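Local coordinates for protein Myo-inositol 2-dehydrogenase (Thermotoga maritima, PDB 3EZY) that catalyses the NAD(+)-dependent oxidation of myo-inositol to scyllo-inosose and probably works in a myo-inositol degradation pathway, at residues Ile8-Ile13 and Asp38-Met43; Lys22-Ala27 and Ser284-Leu289; Ala67-Ser72 and Lys290-Asn295. One frame throughout, in Å; residues are numbered along the deposited sequence. Where two conformers were deposited one is given.

In the fold
The three contacts tie the amino-terminal Rossmann fold together and bind a distant helix to it. Interaction 1 joins the loop after strand 3-8, which carries the glycines of a GxGxxG-type pattern probably used for NAD, to helix 37-47. Interactions 2 and 3 share helix 277-298, which returns from late in the chain to lie against the parallel sheet; their centres are about 9 Å apart, and Leu289 CD1 reaches Leu69 CD1 at 4.1 Å. Interaction 1 lies about 17 Å from interaction 3, centre to centre, yet strands 3-8 and 67-70 are neighbours, with Ile8 N 2.8 Å from Leu69 O. Between interactions 1 and 2, Ile13 packs on Tyr285.

Interaction 1: residues Ile8-Ile13 and Asp38-Met43; sequences IGLGRI and DRLREM
Arg39 presents the edge of its guanidinium group to the backbone carbonyl of Leu10, in the loop between strand 3-8 and helix 12-20. NE approaches Leu10 O at 3.0 Å with an N-H...O angle of 160°, and the oxygen lies near the guanidinium plane. The donor in turn lies in the carbonyl plane. NH2 adds a weak bond to the same oxygen, 3.4 Å from Arg39 NH2 to Leu10 O, while its stronger bond goes to Thr15 OG1. CG of Arg39 stands anti to the backbone N (chi1 -172°), and a bend at chi2 (64°) brings the chain back to the loop. The side chains of Leu10 and Met43 run past each other in opposite directions, with Leu10 CD1 3.9 Å from Met43 CB; Leu10 CD1 also meets Leu40 CD1 more loosely, at 4.3 Å. Leu10, Leu40 and Met43 all pack on Ile32 of strand 27-33. The loop that holds Leu10, with Gly9 and Gly11, is consistent with the dinucleotide-binding loop of a Rossmann fold. One straight bond from NE, helped by a weak one from NH2, probably limits how far the Leu10 carbonyl can turn.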
ATOM      1  N   ILE A   8      -9.062 -40.882   7.713  1.00 21.54           N
ATOM      2  CA  ILE A   8      -7.935 -41.792   7.617  1.00 20.98           C
ATOM      3  C   ILE A   8      -6.634 -41.015   7.427  1.00 21.99           C
ATOM      4  O   ILE A   8      -6.504 -40.200   6.492  1.00 20.55           O
ATOM      5  CB  ILE A   8      -8.095 -42.752   6.426  1.00 21.87           C
ATOM      6  CG1 ILE A   8      -9.384 -43.546   6.586  1.00 20.88           C
ATOM      7  CG2 ILE A   8      -6.892 -43.692   6.327  1.00 19.93           C
ATOM      8  CD1 ILE A   8      -9.711 -44.378   5.358  1.00 22.64           C
ATOM      9  N   GLY A   9      -5.658 -41.252   8.303  1.00 21.96           N
ATOM     10  CA  GLY A   9      -4.378 -40.566   8.165  1.00 22.29           C
ATOM     11  C   GLY A   9      -4.366 -39.350   9.079  1.00 23.10           C
ATOM     12  O   GLY A   9      -5.090 -38.393   8.876  1.00 23.78           O
ATOM     13  N   LEU A  10      -3.543 -39.395  10.117  1.00 23.63           N
ATOM     14  CA  LEU A  10      -3.502 -38.290  11.055  1.00 24.01           C
ATOM     15  C   LEU A  10      -2.151 -37.586  10.957  1.00 24.48           C
ATOM     16  O   LEU A  10      -1.454 -37.413  11.954  1.00 25.28           O
ATOM     17  CB  LEU A  10      -3.751 -38.790  12.466  1.00 22.95           C
ATOM     18  CG  LEU A  10      -5.113 -39.414  12.724  1.00 25.77           C
ATOM     19  CD1 LEU A  10      -5.075 -40.105  14.119  1.00 26.47           C
ATOM     20  CD2 LEU A  10      -6.268 -38.431  12.618  1.00 23.85           C
ATOM     21  N   GLY A  11      -1.781 -37.246   9.726  1.00 24.51           N
ATOM     22  CA  GLY A  11      -0.611 -36.455   9.464  1.00 24.67           C
ATOM     23  C   GLY A  11      -1.027 -35.008   9.662  1.00 24.67           C
ATOM     24  O   GLY A  11      -2.053 -34.693  10.252  1.00 23.70           O
ATOM     25  N   ARG A  12      -0.228 -34.121   9.120  1.00 24.87           N
ATOM     26  CA  ARG A  12      -0.437 -32.722   9.323  1.00 25.22           C
ATOM     27  C   ARG A  12      -1.816 -32.337   8.838  1.00 23.84           C
ATOM     28  O   ARG A  12      -2.531 -31.600   9.504  1.00 23.25           O
ATOM     29  CB  ARG A  12       0.611 -31.987   8.497  1.00 26.00           C
ATOM     30  CG  ARG A  12       0.563 -30.511   8.673  1.00 31.58           C
ATOM     31  CD  ARG A  12       1.285 -29.936   7.490  1.00 39.44           C
ATOM     32  NE  ARG A  12       2.627 -29.520   7.801  1.00 43.86           N
ATOM     33  CZ  ARG A  12       3.509 -29.162   6.872  1.00 47.31           C
ATOM     34  NH1 ARG A  12       3.204 -29.245   5.575  1.00 47.81           N
ATOM     35  NH2 ARG A  12       4.712 -28.755   7.241  1.00 49.89           N
ATOM     36  N   ILE A  13      -2.186 -32.786   7.648  1.00 22.31           N
ATOM     37  CA  ILE A  13      -3.481 -32.330   7.076  1.00 21.68           C
ATOM     38  C   ILE A  13      -4.717 -33.081   7.610  1.00 22.63           C
ATOM     39  O   ILE A  13      -5.758 -32.458   7.895  1.00 22.19           O
ATOM     40  CB  ILE A  13      -3.443 -32.331   5.532  1.00 22.07           C
ATOM     41  CG1 ILE A  13      -2.423 -31.270   5.051  1.00 20.92           C
ATOM     42  CG2 ILE A  13      -4.835 -32.023   4.924  1.00 20.84           C
ATOM     43  CD1 ILE A  13      -2.162 -31.322   3.568  1.00 21.69           C
ATOM     44  N   ASP A  38       0.475 -45.118  18.668  1.00 32.55           N
ATOM     45  CA  ASP A  38       0.453 -44.082  19.712  1.00 32.53           C
ATOM     46  C   ASP A  38      -0.193 -42.787  19.232  1.00 31.46           C
ATOM     47  O   ASP A  38      -0.922 -42.142  19.990  1.00 31.60           O
ATOM     48  CB  ASP A  38       1.844 -43.830  20.279  1.00 32.94           C
ATOM     49  CG  ASP A  38       2.439 -45.079  20.890  1.00 35.03           C
ATOM     50  OD1 ASP A  38       2.110 -45.393  22.077  1.00 35.83           O
ATOM     51  OD2 ASP A  38       3.218 -45.755  20.160  1.00 36.44           O
ATOM     52  N   ARG A  39       0.064 -42.439  17.974  1.00 30.46           N
ATOM     53  CA  ARG A  39      -0.636 -41.349  17.291  1.00 30.06           C
ATOM     54  C   ARG A  39      -2.158 -41.539  17.384  1.00 29.57           C
ATOM     55  O   ARG A  39      -2.882 -40.668  17.880  1.00 27.88           O
ATOM     56  CB  ARG A  39      -0.178 -41.299  15.832  1.00 30.87           C
ATOM     57  CG  ARG A  39      -0.695 -40.069  15.013  1.00 33.98           C
ATOM     58  CD  ARG A  39      -0.166 -38.752  15.564  1.00 32.82           C
ATOM     59  NE  ARG A  39      -0.752 -37.602  14.879  1.00 33.19           N
ATOM     60  CZ  ARG A  39      -0.848 -36.383  15.404  1.00 36.79           C
ATOM     61  NH1 ARG A  39      -0.382 -36.153  16.638  1.00 35.00           N
ATOM     62  NH2 ARG A  39      -1.415 -35.383  14.704  1.00 37.08           N
ATOM     63  N   LEU A  40      -2.636 -42.695  16.920  1.00 29.07           N
ATOM     64  CA  LEU A  40      -4.040 -43.068  17.044  1.00 28.45           C
ATOM     65  C   LEU A  40      -4.591 -42.938  18.492  1.00 29.32           C
ATOM     66  O   LEU A  40      -5.610 -42.290  18.720  1.00 27.85           O
ATOM     67  CB  LEU A  40      -4.184 -44.506  16.577  1.00 29.22           C
ATOM     68  CG  LEU A  40      -5.609 -44.996  16.318  1.00 28.12           C
ATOM     69  CD1 LEU A  40      -6.259 -44.031  15.307  1.00 29.03           C
ATOM     70  CD2 LEU A  40      -5.535 -46.418  15.776  1.00 28.77           C
ATOM     71  N   ARG A  41      -3.914 -43.570  19.467  1.00 29.96           N
ATOM     72  CA  ARG A  41      -4.274 -43.482  20.885  1.00 31.65           C
ATOM     73  C   ARG A  41      -4.373 -42.045  21.353  1.00 31.63           C
ATOM     74  O   ARG A  41      -5.349 -41.633  22.011  1.00 32.14           O
ATOM     75  CB  ARG A  41      -3.135 -44.020  21.767  1.00 32.31           C
ATOM     76  CG  ARG A  41      -3.023 -45.465  21.980  1.00 36.74           C
ATOM     77  CD  ARG A  41      -1.873 -45.658  22.979  1.00 40.46           C
ATOM     78  NE  ARG A  41      -2.344 -45.849  24.340  1.00 42.47           N
ATOM     79  CZ  ARG A  41      -1.667 -46.524  25.278  1.00 44.78           C
ATOM     80  NH1 ARG A  41      -0.495 -47.056  24.992  1.00 43.68           N
ATOM     81  NH2 ARG A  41      -2.164 -46.693  26.498  1.00 44.08           N
ATOM     82  N   GLU A  42      -3.310 -41.293  21.085  1.00 32.06           N
ATOM     83  CA  GLU A  42      -3.270 -39.925  21.573  1.00 33.35           C
ATOM     84  C   GLU A  42      -4.367 -39.060  20.980  1.00 31.58           C
ATOM     85  O   GLU A  42      -4.995 -38.285  21.692  1.00 32.45           O
ATOM     86  CB  GLU A  42      -1.879 -39.323  21.392  1.00 34.40           C
ATOM     87  CG  GLU A  42      -0.978 -39.800  22.537  1.00 40.10           C
ATOM     88  CD  GLU A  42       0.508 -39.705  22.228  1.00 46.79           C
ATOM     89  OE1 GLU A  42       0.877 -39.086  21.194  1.00 51.82           O
ATOM     90  OE2 GLU A  42       1.307 -40.243  23.030  1.00 46.87           O
ATOM     91  N   MET A  43      -4.617 -39.195  19.691  1.00 30.18           N
ATOM     92  CA  MET A  43      -5.629 -38.353  19.044  0.50 29.58           C
ATOM     93  C   MET A  43      -7.034 -38.793  19.452  1.00 29.25           C
ATOM     94  O   MET A  43      -7.943 -37.967  19.570  1.00 28.59           O
ATOM     95  CB  MET A  43      -5.479 -38.331  17.518  0.50 29.16           C
ATOM     96  CG  MET A  43      -4.506 -37.231  16.945  0.50 30.40           C
ATOM     97  SD  MET A  43      -4.754 -35.549  17.625  0.50 26.51           S
ATOM     98  CE  MET A  43      -3.383 -35.484  18.749  0.50 25.66           C
TER

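Interaction 2: residues Lys22-Ala27 and Ser284-Leu289; sequences KMIDDA and SYLEEL
Helix 277-298, which comes late in the chain, packs here against the loop that leads from helix 12-20 into strand 27-33, the second strand of the parallel sheet. The contact is wholly apolar and depends on two consecutive loop residues, Met23 and Ile24, facing Leu286 and Leu289 one helical turn apart. Ile24 does most of the work. Its CG1 branch lies beside the backbone N (chi1 -54°) and extends with CD1 trans, which carries the methyl to the helix; there Ile24 CD1 comes to 3.5 Å from Leu289 CG, and it also meets Leu289 CD2 at 3.7 Å. The two chains cross at a slant, so the isoleucine tip rests on the branch point of the leucine. Against Leu286 the arrangement differs: Ile24 and Leu286 run past each other in opposite directions, and the methyl Leu286 CD1 reaches the methylene Ile24 CG1 at 3.8 Å. That same methyl touches Met23 CB, also at 3.8 Å, so a single CD1 is shared by two neighbouring loop residues. In both leucines CG stands anti to the backbone N; in Leu286 this, with chi2 at 67°, turns CD1 to the loop. Met23 meets the helix through CB; farther out its chain bends away, and the residue packs on Met23 of a neighbouring subunit. Around this patch Ile24 also touches Lys290 and Ile293 of the same helix, while Leu286 leans on Asn20 and Leu289 on Leu21. With no hydrogen bond across the two segments, their cohesion comes from the fit of aliphatic groups, closest at Ile24 and Leu289, and at Met23 this apolar patch runs on into the subunit interface.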
ATOM      1  N   LYS A  22     -15.070 -30.102  14.869  1.00 42.69           N
ATOM      2  CA  LYS A  22     -15.774 -29.424  15.973  1.00 45.37           C
ATOM      3  C   LYS A  22     -16.314 -28.046  15.580  1.00 46.84           C
ATOM      4  O   LYS A  22     -17.196 -27.496  16.231  1.00 47.07           O
ATOM      5  CB  LYS A  22     -14.839 -29.248  17.151  1.00 45.77           C
ATOM      6  CG  LYS A  22     -14.170 -30.546  17.553  1.00 48.47           C
ATOM      7  CD  LYS A  22     -13.911 -31.445  16.350  1.00 50.48           C
ATOM      8  CE  LYS A  22     -12.959 -32.537  16.738  1.00 51.50           C
ATOM      9  NZ  LYS A  22     -13.286 -33.038  18.105  1.00 54.06           N
ATOM     10  N   MET A  23     -15.778 -27.491  14.512  1.00 48.13           N
ATOM     11  CA  MET A  23     -16.067 -26.117  14.142  1.00 50.24           C
ATOM     12  C   MET A  23     -17.188 -26.168  13.146  1.00 50.34           C
ATOM     13  O   MET A  23     -17.659 -25.136  12.645  1.00 51.05           O
ATOM     14  CB  MET A  23     -14.848 -25.517  13.435  1.00 50.71           C
ATOM     15  CG  MET A  23     -14.538 -24.093  13.763  1.00 54.08           C
ATOM     16  SD  MET A  23     -13.501 -24.040  15.228  1.00 61.39           S
ATOM     17  CE  MET A  23     -14.620 -24.749  16.437  1.00 57.89           C
ATOM     18  N   ILE A  24     -17.573 -27.384  12.806  1.00 50.02           N
ATOM     19  CA  ILE A  24     -18.521 -27.546  11.756  1.00 50.27           C
ATOM     20  C   ILE A  24     -19.720 -28.191  12.356  1.00 51.34           C
ATOM     21  O   ILE A  24     -19.618 -29.094  13.185  1.00 51.23           O
ATOM     22  CB  ILE A  24     -17.997 -28.431  10.640  1.00 49.71           C
ATOM     23  CG1 ILE A  24     -16.655 -27.895  10.134  1.00 47.65           C
ATOM     24  CG2 ILE A  24     -19.022 -28.482   9.529  1.00 49.23           C
ATOM     25  CD1 ILE A  24     -16.110 -28.625   8.948  1.00 44.38           C
ATOM     26  N   ASP A  25     -20.887 -27.728  11.966  1.00 52.44           N
ATOM     27  CA  ASP A  25     -22.000 -28.425  12.516  1.00 53.38           C
ATOM     28  C   ASP A  25     -22.884 -29.269  11.651  1.00 52.31           C
ATOM     29  O   ASP A  25     -22.887 -29.176  10.410  1.00 51.79           O
ATOM     30  CB  ASP A  25     -22.738 -27.632  13.585  1.00 54.40           C
ATOM     31  CG  ASP A  25     -22.171 -27.916  14.962  1.00 58.20           C
ATOM     32  OD1 ASP A  25     -22.966 -28.259  15.873  1.00 60.76           O
ATOM     33  OD2 ASP A  25     -20.913 -27.851  15.108  1.00 61.16           O
ATOM     34  N   ASP A  26     -23.564 -30.151  12.359  1.00 51.20           N
ATOM     35  CA  ASP A  26     -24.162 -31.317  11.768  1.00 50.51           C
ATOM     36  C   ASP A  26     -23.160 -32.104  10.923  1.00 48.72           C
ATOM     37  O   ASP A  26     -23.501 -32.677   9.887  1.00 49.21           O
ATOM     38  CB  ASP A  26     -25.450 -30.951  11.056  1.00 51.09           C
ATOM     39  CG  ASP A  26     -26.576 -30.691  12.041  1.00 54.56           C
ATOM     40  OD1 ASP A  26     -26.484 -29.681  12.791  1.00 57.08           O
ATOM     41  OD2 ASP A  26     -27.533 -31.513  12.092  1.00 58.58           O
ATOM     42  N   ALA A  27     -21.913 -32.119  11.394  1.00 46.26           N
ATOM     43  CA  ALA A  27     -20.970 -33.150  11.017  1.00 43.24           C
ATOM     44  C   ALA A  27     -20.198 -33.524  12.287  1.00 41.28           C
ATOM     45  O   ALA A  27     -19.779 -32.646  13.031  1.00 40.84           O
ATOM     46  CB  ALA A  27     -20.032 -32.637   9.942  1.00 43.59           C
ATOM     47  N   SER A 284      -8.791 -22.080   4.818  1.00 22.31           N
ATOM     48  CA  SER A 284      -9.141 -22.704   3.515  1.00 21.13           C
ATOM     49  C   SER A 284      -9.524 -24.173   3.718  1.00 21.08           C
ATOM     50  O   SER A 284     -10.444 -24.672   3.098  1.00 20.61           O
ATOM     51  CB  SER A 284      -7.989 -22.589   2.496  1.00 20.64           C
ATOM     52  OG  SER A 284      -6.893 -23.425   2.825  1.00 20.45           O
ATOM     53  N   TYR A 285      -8.845 -24.883   4.622  1.00 20.78           N
ATOM     54  CA  TYR A 285      -9.287 -26.252   4.909  1.00 20.55           C
ATOM     55  C   TYR A 285     -10.658 -26.305   5.583  1.00 21.18           C
ATOM     56  O   TYR A 285     -11.499 -27.179   5.278  1.00 21.21           O
ATOM     57  CB  TYR A 285      -8.248 -26.984   5.771  1.00 20.76           C
ATOM     58  CG  TYR A 285      -7.010 -27.380   5.022  1.00 18.65           C
ATOM     59  CD1 TYR A 285      -7.079 -28.231   3.921  1.00 22.08           C
ATOM     60  CD2 TYR A 285      -5.762 -26.951   5.451  1.00 21.40           C
ATOM     61  CE1 TYR A 285      -5.928 -28.617   3.225  1.00 20.83           C
ATOM     62  CE2 TYR A 285      -4.599 -27.332   4.782  1.00 23.05           C
ATOM     63  CZ  TYR A 285      -4.695 -28.182   3.679  1.00 23.36           C
ATOM     64  OH  TYR A 285      -3.547 -28.520   3.017  1.00 22.43           O
ATOM     65  N   LEU A 286     -10.899 -25.393   6.523  1.00 21.29           N
ATOM     66  CA  LEU A 286     -12.177 -25.390   7.198  1.00 21.36           C
ATOM     67  C   LEU A 286     -13.279 -25.194   6.155  1.00 22.36           C
ATOM     68  O   LEU A 286     -14.294 -25.897   6.168  1.00 22.26           O
ATOM     69  CB  LEU A 286     -12.240 -24.230   8.190  1.00 22.02           C
ATOM     70  CG  LEU A 286     -13.629 -24.063   8.799  1.00 23.27           C
ATOM     71  CD1 LEU A 286     -13.991 -25.276   9.713  1.00 21.09           C
ATOM     72  CD2 LEU A 286     -13.737 -22.736   9.576  1.00 26.61           C
ATOM     73  N   GLU A 287     -13.093 -24.216   5.276  1.00 20.33           N
ATOM     74  CA  GLU A 287     -14.134 -23.893   4.292  1.00 22.93           C
ATOM     75  C   GLU A 287     -14.333 -24.989   3.231  1.00 22.06           C
ATOM     76  O   GLU A 287     -15.467 -25.235   2.745  1.00 20.14           O
ATOM     77  CB  GLU A 287     -13.774 -22.594   3.594  1.00 23.14           C
ATOM     78  CG  GLU A 287     -14.820 -22.128   2.590  1.00 31.40           C
ATOM     79  CD  GLU A 287     -16.043 -21.465   3.260  1.00 42.02           C
ATOM     80  OE1 GLU A 287     -16.104 -21.362   4.535  1.00 43.45           O
ATOM     81  OE2 GLU A 287     -16.943 -21.052   2.487  1.00 46.20           O
ATOM     82  N   GLU A 288     -13.223 -25.611   2.846  1.00 20.98           N
ATOM     83  CA  GLU A 288     -13.257 -26.763   1.927  1.00 21.77           C
ATOM     84  C   GLU A 288     -14.101 -27.913   2.508  1.00 22.20           C
ATOM     85  O   GLU A 288     -14.923 -28.529   1.823  1.00 22.67           O
ATOM     86  CB  GLU A 288     -11.842 -27.254   1.667  1.00 21.52           C
ATOM     87  CG  GLU A 288     -11.818 -28.458   0.750  1.00 21.22           C
ATOM     88  CD  GLU A 288     -10.452 -28.976   0.550  1.00 23.80           C
ATOM     89  OE1 GLU A 288      -9.714 -29.141   1.546  1.00 24.98           O
ATOM     90  OE2 GLU A 288     -10.095 -29.203  -0.610  1.00 25.46           O
ATOM     91  N   LEU A 289     -13.885 -28.208   3.778  1.00 22.86           N
ATOM     92  CA  LEU A 289     -14.574 -29.320   4.452  1.00 22.30           C
ATOM     93  C   LEU A 289     -16.069 -29.042   4.674  1.00 23.68           C
ATOM     94  O   LEU A 289     -16.926 -29.933   4.464  1.00 23.39           O
ATOM     95  CB  LEU A 289     -13.883 -29.653   5.773  1.00 22.30           C
ATOM     96  CG  LEU A 289     -14.536 -30.757   6.647  1.00 23.13           C
ATOM     97  CD1 LEU A 289     -14.802 -31.934   5.781  1.00 25.35           C
ATOM     98  CD2 LEU A 289     -13.643 -31.196   7.798  1.00 26.19           C
TER

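Interaction 3: residues Ala67-Ser72 and Lys290-Asn295; sequences AVLVCS and KTFIKN
Strand 67-70 and helix 290-295 run roughly antiparallel, at 149° between their N-to-C directions, with axes 10.8 Å apart at closest approach. One aromatic ring bridges that space. Phe292 has CG anti to the backbone N (chi1 175°), which sends the ring from the helix to the sheet, where its CE2 corner meets two strand side chains at once. Leu69 CD2 comes to 3.7 Å from Phe292 CE2, the leucine chain running past the ring in the opposite direction, and the same methyl also lies near Phe292 CD2. Ala67 CB approaches Phe292 CE2 at 4.0 Å, and Phe292 CZ only slightly less closely. Both methyls reach the ring obliquely. Strand 67-70 is central in the parallel sheet, hydrogen-bonded on one flank to strand 3-8 and on the other to strand 90-94, whose Phe92 also packs on Leu69. With an alanine at Phe292, the Ala67 and Leu69 methyls would probably lose their partner from this helix segment, leaving a gap between helix and strand. All the touching residues are buried and no hydrogen bond crosses; between these two segments the contact is ring against methyl, which probably keeps water out rather than pairing polar groups.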
ATOM      1  N   ALA A  67     -19.313 -40.794   5.529  1.00 24.56           N
ATOM      2  CA  ALA A  67     -18.403 -40.199   4.559  1.00 23.13           C
ATOM      3  C   ALA A  67     -17.002 -40.291   5.135  1.00 22.19           C
ATOM      4  O   ALA A  67     -16.812 -40.351   6.343  1.00 22.46           O
ATOM      5  CB  ALA A  67     -18.811 -38.728   4.285  1.00 22.53           C
ATOM      6  N   VAL A  68     -16.012 -40.354   4.265  1.00 21.80           N
ATOM      7  CA  VAL A  68     -14.655 -40.620   4.686  1.00 21.00           C
ATOM      8  C   VAL A  68     -13.710 -39.566   4.119  1.00 21.98           C
ATOM      9  O   VAL A  68     -13.824 -39.197   2.942  1.00 22.83           O
ATOM     10  CB  VAL A  68     -14.218 -41.998   4.144  1.00 20.42           C
ATOM     11  CG1 VAL A  68     -12.790 -42.301   4.521  1.00 20.52           C
ATOM     12  CG2 VAL A  68     -15.141 -43.104   4.668  1.00 20.42           C
ATOM     13  N   LEU A  69     -12.761 -39.107   4.941  1.00 20.98           N
ATOM     14  CA  LEU A  69     -11.663 -38.250   4.459  1.00 20.07           C
ATOM     15  C   LEU A  69     -10.400 -39.081   4.350  1.00 20.40           C
ATOM     16  O   LEU A  69      -9.832 -39.495   5.371  1.00 20.92           O
ATOM     17  CB  LEU A  69     -11.408 -37.064   5.404  1.00 19.36           C
ATOM     18  CG  LEU A  69     -12.624 -36.260   5.885  1.00 21.04           C
ATOM     19  CD1 LEU A  69     -12.228 -34.967   6.651  1.00 20.40           C
ATOM     20  CD2 LEU A  69     -13.606 -35.873   4.761  1.00 21.06           C
ATOM     21  N   VAL A  70      -9.961 -39.348   3.120  1.00 20.44           N
ATOM     22  CA  VAL A  70      -8.719 -40.094   2.880  1.00 21.42           C
ATOM     23  C   VAL A  70      -7.523 -39.116   2.894  1.00 22.57           C
ATOM     24  O   VAL A  70      -7.338 -38.325   1.949  1.00 22.40           O
ATOM     25  CB  VAL A  70      -8.774 -40.882   1.535  1.00 21.85           C
ATOM     26  CG1 VAL A  70      -7.454 -41.547   1.238  1.00 20.18           C
ATOM     27  CG2 VAL A  70      -9.964 -41.898   1.538  1.00 21.45           C
ATOM     28  N   CYS A  71      -6.700 -39.184   3.954  1.00 22.24           N
ATOM     29  CA  CYS A  71      -5.595 -38.239   4.139  1.00 22.66           C
ATOM     30  C   CYS A  71      -4.330 -39.000   4.454  1.00 23.69           C
ATOM     31  O   CYS A  71      -3.478 -38.519   5.173  1.00 24.11           O
ATOM     32  CB  CYS A  71      -5.889 -37.288   5.317  1.00 21.08           C
ATOM     33  SG  CYS A  71      -7.495 -36.447   5.265  1.00 24.62           S
ATOM     34  N   SER A  72      -4.228 -40.209   3.930  1.00 24.49           N
ATOM     35  CA  SER A  72      -3.092 -41.069   4.216  1.00 26.10           C
ATOM     36  C   SER A  72      -2.106 -40.877   3.068  1.00 26.09           C
ATOM     37  O   SER A  72      -2.342 -40.076   2.162  1.00 26.18           O
ATOM     38  CB  SER A  72      -3.580 -42.508   4.235  1.00 25.67           C
ATOM     39  OG  SER A  72      -4.367 -42.704   3.064  1.00 29.30           O
ATOM     40  N   LYS A 290     -16.408 -27.819   5.085  1.00 23.47           N
ATOM     41  CA  LYS A 290     -17.827 -27.455   5.170  1.00 24.33           C
ATOM     42  C   LYS A 290     -18.523 -27.667   3.817  1.00 24.79           C
ATOM     43  O   LYS A 290     -19.707 -28.021   3.772  1.00 24.92           O
ATOM     44  CB  LYS A 290     -18.002 -25.989   5.612  1.00 24.25           C
ATOM     45  CG  LYS A 290     -17.441 -25.673   6.975  1.00 25.37           C
ATOM     46  CD  LYS A 290     -17.864 -24.232   7.359  1.00 31.42           C
ATOM     47  CE  LYS A 290     -17.304 -23.812   8.740  1.00 33.64           C
ATOM     48  NZ  LYS A 290     -17.156 -22.281   8.813  1.00 38.16           N
ATOM     49  N   THR A 291     -17.798 -27.418   2.728  1.00 23.51           N
ATOM     50  CA  THR A 291     -18.381 -27.523   1.386  1.00 24.13           C
ATOM     51  C   THR A 291     -18.638 -28.986   1.029  1.00 23.40           C
ATOM     52  O   THR A 291     -19.707 -29.315   0.508  1.00 22.32           O
ATOM     53  CB  THR A 291     -17.503 -26.856   0.281  1.00 23.78           C
ATOM     54  OG1 THR A 291     -17.256 -25.488   0.636  1.00 26.40           O
ATOM     55  CG2 THR A 291     -18.195 -26.898  -1.091  1.00 24.94           C
ATOM     56  N   PHE A 292     -17.647 -29.832   1.294  1.00 22.48           N
ATOM     57  CA  PHE A 292     -17.788 -31.281   1.152  1.00 22.68           C
ATOM     58  C   PHE A 292     -19.019 -31.823   1.911  1.00 23.06           C
ATOM     59  O   PHE A 292     -19.804 -32.624   1.385  1.00 23.56           O
ATOM     60  CB  PHE A 292     -16.517 -32.005   1.652  1.00 21.99           C
ATOM     61  CG  PHE A 292     -16.650 -33.533   1.638  1.00 21.71           C
ATOM     62  CD1 PHE A 292     -16.832 -34.204   0.435  1.00 19.46           C
ATOM     63  CD2 PHE A 292     -16.625 -34.269   2.818  1.00 22.42           C
ATOM     64  CE1 PHE A 292     -16.967 -35.573   0.380  1.00 17.81           C
ATOM     65  CE2 PHE A 292     -16.749 -35.668   2.789  1.00 19.46           C
ATOM     66  CZ  PHE A 292     -16.928 -36.316   1.561  1.00 19.75           C
ATOM     67  N   ILE A 293     -19.161 -31.414   3.157  1.00 23.97           N
ATOM     68  CA  ILE A 293     -20.294 -31.815   3.998  1.00 25.22           C
ATOM     69  C   ILE A 293     -21.634 -31.307   3.428  1.00 26.63           C
ATOM     70  O   ILE A 293     -22.603 -32.056   3.366  1.00 27.15           O
ATOM     71  CB  ILE A 293     -20.068 -31.303   5.426  1.00 25.36           C
ATOM     72  CG1 ILE A 293     -18.912 -32.080   6.053  1.00 24.25           C
ATOM     73  CG2 ILE A 293     -21.372 -31.399   6.273  1.00 25.61           C
ATOM     74  CD1 ILE A 293     -18.339 -31.396   7.288  1.00 28.60           C
ATOM     75  N   LYS A 294     -21.680 -30.039   3.018  1.00 27.47           N
ATOM     76  CA  LYS A 294     -22.827 -29.479   2.308  1.00 28.55           C
ATOM     77  C   LYS A 294     -23.181 -30.292   1.066  1.00 28.92           C
ATOM     78  O   LYS A 294     -24.357 -30.604   0.849  1.00 28.97           O
ATOM     79  CB  LYS A 294     -22.540 -28.032   1.869  1.00 29.32           C
ATOM     80  CG  LYS A 294     -23.723 -27.364   1.092  1.00 33.39           C
ATOM     81  CD  LYS A 294     -23.417 -25.926   0.607  1.00 36.96           C
ATOM     82  CE  LYS A 294     -22.350 -25.906  -0.509  1.00 40.85           C
ATOM     83  NZ  LYS A 294     -22.923 -26.111  -1.907  1.00 40.42           N
ATOM     84  N   ASN A 295     -22.184 -30.654   0.246  1.00 28.29           N
ATOM     85  CA  ASN A 295     -22.488 -31.397  -0.982  1.00 27.97           C
ATOM     86  C   ASN A 295     -23.102 -32.750  -0.599  1.00 28.76           C
ATOM     87  O   ASN A 295     -24.075 -33.201  -1.198  1.00 28.17           O
ATOM     88  CB  ASN A 295     -21.247 -31.700  -1.831  1.00 27.74           C
ATOM     89  CG  ASN A 295     -20.503 -30.459  -2.281  1.00 27.45           C
ATOM     90  OD1 ASN A 295     -19.291 -30.525  -2.457  1.00 24.41           O
ATOM     91  ND2 ASN A 295     -21.214 -29.348  -2.505  1.00 22.39           N
TER